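Local coordinates for 4-hydroxy-3-methylbut-2-enyl diphosphate reductase, apicoplast (Plasmodium falciparum, PDB 4N7B), which catalyses the last step of the apicoplast DOXP/MEP pathway, reducing HMBPP to isopentenyl and dimethylallyl diphosphate with an iron-sulfur cluster, at residues V459-N462 with D466-Q469; V495-L498 with P502-Y505. One frame throughout, in Å; residues are numbered along the deposited sequence.

How the contacts relate
Both contacts belong to the domain built on the parallel sheet 458-461, 432-436, 477-482, 221-226, 506-511, and in both the chain folds back on itself after three intervening residues. Contact 1 follows one outermost strand, 458-461; contact 2 leads into the other, 506-511. Each is partly buried, pairing a buried leucine (Leu467, Leu498) with more exposed residues. Contact 1 crosses its polar side through water, near Ser441 and Ser485, which by similarity bind the substrate, whereas contact 2, farther from the chain centre and from the annotated sites, uses a direct backbone bond and aromatic rings. They meet where Leu467 CD2 lies 3.6 Å from Leu497 CD2 and Gln469 touches the Phe503 ring.

Contact 1: V459-N462 with D466-Q469; sequences VLLN and DLDQ
Asp466 OD2 is the polar focus here, facing Asn462 and joined to it through two waters. The firmer bridge is water 2, which donates to Asp466 OD2 at 2.6 Å and accepts from Asn462 ND2 at 3.1 Å. Water 1 takes the backbone N of Asn462 and gives only a weak bond to the same OD2. A further weak hydrogen bond reaches this oxygen from Thr463 N, within the turn itself. Asn462 CB also lies beside OD2, at 3.3 Å. The carboxylate arrives there because Asp466 CG stands anti to its own carbonyl carbon (chi1 -60°), which carries the acid toward the end of the strand.

Farther along the two arms, away from Asn462, the contact is apolar. Leu461 points at the returning chain and splits its two methyls: CD1 meets Leu467 CD1 at 3.7 Å, with Leu467 CA and CB almost as near, while CD2 rests against Asp466 O at 3.7 Å. The two leucine side chains run at a slant to one another. Helix 488-499 packs against both, with Phe494 on Leu461 and Leu497 on Leu467.

Strand 458-461 is outermost in its parallel sheet, bonded to 432-436, and the chain turns back at its C-terminal end. Asn462 sits there about 8 Å, side chain to side chain, from Ser441 and Ser485, which by similarity bind the substrate diphosphate. The turn thus has an apolar half and a water-bridged one. In the latter, the partners named for OD2 are all neutral donors, which probably favours the ionised form of Asp466.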
loop_
_atom_site.group_PDB
_atom_site.type_symbol
_atom_site.label_atom_id
_atom_site.label_comp_id
_atom_site.label_asym_id
_atom_site.label_seq_id
_atom_site.Cartn_x
_atom_site.Cartn_y
_atom_site.Cartn_z
ATOM N N VAL A 459 4.119 -14.246 -10.952
ATOM C CA VAL A 459 5.250 -13.374 -11.206
ATOM C C VAL A 459 4.775 -11.949 -11.072
ATOM O O VAL A 459 3.651 -11.631 -11.439
ATOM C CB VAL A 459 5.826 -13.529 -12.652
ATOM C CG1 VAL A 459 6.492 -14.854 -12.823
ATOM C CG2 VAL A 459 4.719 -13.355 -13.697
ATOM N N LEU A 460 5.660 -11.102 -10.568
ATOM C CA LEU A 460 5.404 -9.694 -10.421
ATOM C C LEU A 460 6.196 -8.991 -11.497
ATOM O O LEU A 460 7.401 -9.145 -11.560
ATOM C CB LEU A 460 5.883 -9.231 -9.057
ATOM C CG LEU A 460 5.728 -7.732 -8.847
ATOM C CD1 LEU A 460 4.256 -7.375 -8.802
ATOM C CD2 LEU A 460 6.411 -7.343 -7.559
ATOM N N LEU A 461 5.522 -8.229 -12.351
ATOM C CA LEU A 461 6.178 -7.552 -13.459
ATOM C C LEU A 461 5.773 -6.082 -13.493
ATOM O O LEU A 461 4.588 -5.749 -13.400
ATOM C CB LEU A 461 5.802 -8.218 -14.791
ATOM C CG LEU A 461 6.214 -9.684 -14.933
ATOM C CD1 LEU A 461 5.665 -10.240 -16.241
ATOM C CD2 LEU A 461 7.728 -9.836 -14.865
ATOM N N ASN A 462 6.761 -5.213 -13.642
ATOM C CA ASN A 462 6.542 -3.787 -13.585
ATOM C C ASN A 462 5.848 -3.328 -14.863
ATOM O O ASN A 462 4.942 -2.488 -14.823
ATOM C CB ASN A 462 7.882 -3.065 -13.393
ATOM C CG ASN A 462 7.720 -1.620 -12.939
ATOM O OD1 ASN A 462 6.952 -1.316 -12.020
ATOM N ND2 ASN A 462 8.460 -0.726 -13.573
ATOM N N ASP A 466 9.208 -6.245 -19.251
ATOM C CA ASP A 466 9.898 -7.144 -18.306
ATOM C C ASP A 466 9.420 -8.591 -18.419
ATOM O O ASP A 466 9.988 -9.476 -17.799
ATOM C CB ASP A 466 9.699 -6.706 -16.847
ATOM C CG ASP A 466 10.228 -5.307 -16.558
ATOM O OD1 ASP A 466 11.367 -4.980 -16.950
ATOM O OD2 ASP A 466 9.492 -4.523 -15.924
ATOM N N LEU A 467 8.366 -8.839 -19.189
ATOM C CA LEU A 467 7.845 -10.195 -19.326
ATOM C C LEU A 467 8.791 -11.021 -20.190
ATOM O O LEU A 467 9.113 -10.645 -21.319
ATOM C CB LEU A 467 6.450 -10.187 -19.941
ATOM C CG LEU A 467 5.856 -11.521 -20.405
ATOM C CD1 LEU A 467 5.603 -12.468 -19.238
ATOM C CD2 LEU A 467 4.557 -11.261 -21.192
ATOM N N ASP A 468 9.255 -12.132 -19.631
ATOM C CA ASP A 468 9.970 -13.140 -20.388
ATOM C C ASP A 468 8.926 -14.008 -21.059
ATOM O O ASP A 468 8.377 -14.912 -20.424
ATOM C CB ASP A 468 10.814 -13.993 -19.454
ATOM C CG ASP A 468 11.453 -15.165 -20.158
ATOM O OD1 ASP A 468 11.323 -15.256 -21.404
ATOM O OD2 ASP A 468 12.109 -15.985 -19.469
ATOM N N GLN A 469 8.659 -13.728 -22.336
ATOM C CA GLN A 469 7.549 -14.340 -23.071
ATOM C C GLN A 469 7.643 -15.855 -23.196
ATOM O O GLN A 469 6.669 -16.522 -23.563
ATOM C CB GLN A 469 7.414 -13.681 -24.454
ATOM C CG GLN A 469 6.915 -12.231 -24.336
ATOM C CD GLN A 469 6.884 -11.465 -25.656
ATOM O OE1 GLN A 469 6.761 -12.047 -26.733
ATOM N NE2 GLN A 469 7.018 -10.149 -25.570
HETATM O O HOH W 1 9.678 -6.193 -13.295
HETATM O O HOH W 2 10.279 -2.044 -15.714
#

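Contact 2: V495-L498 with P502-Y505; sequences VNLL and PFNY
The C-terminal end of helix 488-499 and the turn leading into strand 506-511 meet here, at the α-to-β connection that brings the chain to the last strand of its parallel sheet. Leu498 O accepts from Tyr505 N at 2.9 Å. The bond is fairly straight, with an N-H...O angle of 154°. Asn504 N is also near that oxygen, but its angle is too poor for a bond.

The Tyr505 ring puts its edge to the same carbonyl: Leu498 O lies in the ring plane, 3.3 Å from Tyr505 CD1. Beyond it, Leu498 CD2 reaches Tyr505 CE1 at 4.0 Å. At the far end of the ring the hydroxyl bonds to Val475 O, and Lys220 makes a cation-pi contact with the ring.

Phe503 turns its ring edge to the neighbouring carbonyl of the same helical turn, CD2 being 3.5 Å from Leu497 O, which lies near the ring plane. Leu497 CG, anti to the backbone N (chi1 177°), lets CD1 come to 3.9 Å from Phe503 CE2. Pro502, which follows a cis peptide bond, lays CG over the centre of one face of this ring.

Two carbonyls of the last helical turn are therefore met by aromatic C-H edges, and Leu498 O by an N-H as well. Such edges carry slight positive charge and probably complement the negative end of the helix dipole.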
loop_
_atom_site.group_PDB
_atom_site.type_symbol
_atom_site.label_atom_id
_atom_site.label_comp_id
_atom_site.label_asym_id
_atom_site.label_seq_id
_atom_site.Cartn_x
_atom_site.Cartn_y
_atom_site.Cartn_z
ATOM N N VAL A 495 -2.841 -6.718 -21.427
ATOM C CA VAL A 495 -4.039 -7.219 -22.085
ATOM C C VAL A 495 -3.815 -7.172 -23.590
ATOM O O VAL A 495 -4.118 -8.123 -24.301
ATOM C CB VAL A 495 -5.256 -6.386 -21.716
ATOM C CG1 VAL A 495 -6.434 -6.735 -22.615
ATOM C CG2 VAL A 495 -5.580 -6.586 -20.248
ATOM N N ASN A 496 -3.257 -6.071 -24.074
ATOM C CA ASN A 496 -3.045 -5.916 -25.504
ATOM C C ASN A 496 -2.074 -6.967 -26.067
ATOM O O ASN A 496 -2.336 -7.586 -27.092
ATOM C CB ASN A 496 -2.567 -4.498 -25.812
ATOM C CG ASN A 496 -2.064 -4.352 -27.232
ATOM O OD1 ASN A 496 -2.840 -4.158 -28.166
ATOM N ND2 ASN A 496 -0.754 -4.475 -27.404
ATOM N N LEU A 497 -0.958 -7.180 -25.389
ATOM C CA LEU A 497 0.006 -8.173 -25.831
ATOM C C LEU A 497 -0.607 -9.575 -25.834
ATOM O O LEU A 497 -0.495 -10.293 -26.810
ATOM C CB LEU A 497 1.213 -8.141 -24.905
ATOM C CG LEU A 497 2.305 -9.180 -25.172
ATOM C CD1 LEU A 497 3.067 -8.819 -26.420
ATOM C CD2 LEU A 497 3.231 -9.327 -23.963
ATOM N N LEU A 498 -1.261 -9.957 -24.743
ATOM C CA LEU A 498 -1.705 -11.346 -24.564
ATOM C C LEU A 498 -2.939 -11.768 -25.355
ATOM O O LEU A 498 -3.064 -12.944 -25.688
ATOM C CB LEU A 498 -1.936 -11.636 -23.074
ATOM C CG LEU A 498 -0.652 -11.597 -22.213
ATOM C CD1 LEU A 498 -0.982 -11.720 -20.746
ATOM C CD2 LEU A 498 0.324 -12.686 -22.618
ATOM N N PRO A 502 0.947 -12.977 -31.347
ATOM C CA PRO A 502 0.813 -14.422 -31.572
ATOM C C PRO A 502 0.262 -15.229 -30.388
ATOM O O PRO A 502 0.297 -16.451 -30.447
ATOM C CB PRO A 502 2.257 -14.844 -31.816
ATOM C CG PRO A 502 3.042 -13.940 -30.895
ATOM C CD PRO A 502 2.314 -12.614 -30.931
ATOM N N PHE A 503 -0.243 -14.584 -29.344
ATOM C CA PHE A 503 -0.613 -15.312 -28.132
ATOM C C PHE A 503 -2.082 -15.696 -28.100
ATOM O O PHE A 503 -2.420 -16.829 -27.774
ATOM C CB PHE A 503 -0.225 -14.485 -26.911
ATOM C CG PHE A 503 1.254 -14.220 -26.836
ATOM C CD1 PHE A 503 2.143 -15.261 -26.633
ATOM C CD2 PHE A 503 1.757 -12.947 -27.027
ATOM C CE1 PHE A 503 3.504 -15.033 -26.596
ATOM C CE2 PHE A 503 3.125 -12.717 -26.992
ATOM C CZ PHE A 503 3.993 -13.760 -26.774
ATOM N N ASN A 504 -2.947 -14.754 -28.459
ATOM C CA ASN A 504 -4.363 -15.033 -28.651
ATOM C C ASN A 504 -5.066 -15.672 -27.456
ATOM O O ASN A 504 -5.905 -16.548 -27.636
ATOM C CB ASN A 504 -4.563 -15.905 -29.884
ATOM C CG ASN A 504 -4.142 -15.212 -31.152
ATOM O OD1 ASN A 504 -4.509 -14.060 -31.396
ATOM N ND2 ASN A 504 -3.367 -15.910 -31.976
ATOM N N TYR A 505 -4.745 -15.220 -26.244
ATOM C CA TYR A 505 -5.547 -15.581 -25.091
ATOM C C TYR A 505 -6.908 -14.902 -25.247
ATOM O O TYR A 505 -6.976 -13.711 -25.546
ATOM C CB TYR A 505 -4.875 -15.133 -23.785
ATOM C CG TYR A 505 -3.617 -15.944 -23.427
ATOM C CD1 TYR A 505 -2.354 -15.559 -23.875
ATOM C CD2 TYR A 505 -3.707 -17.089 -22.663
ATOM C CE1 TYR A 505 -1.209 -16.308 -23.575
ATOM C CE2 TYR A 505 -2.562 -17.850 -22.355
ATOM C CZ TYR A 505 -1.323 -17.451 -22.809
ATOM O OH TYR A 505 -0.199 -18.196 -22.495
#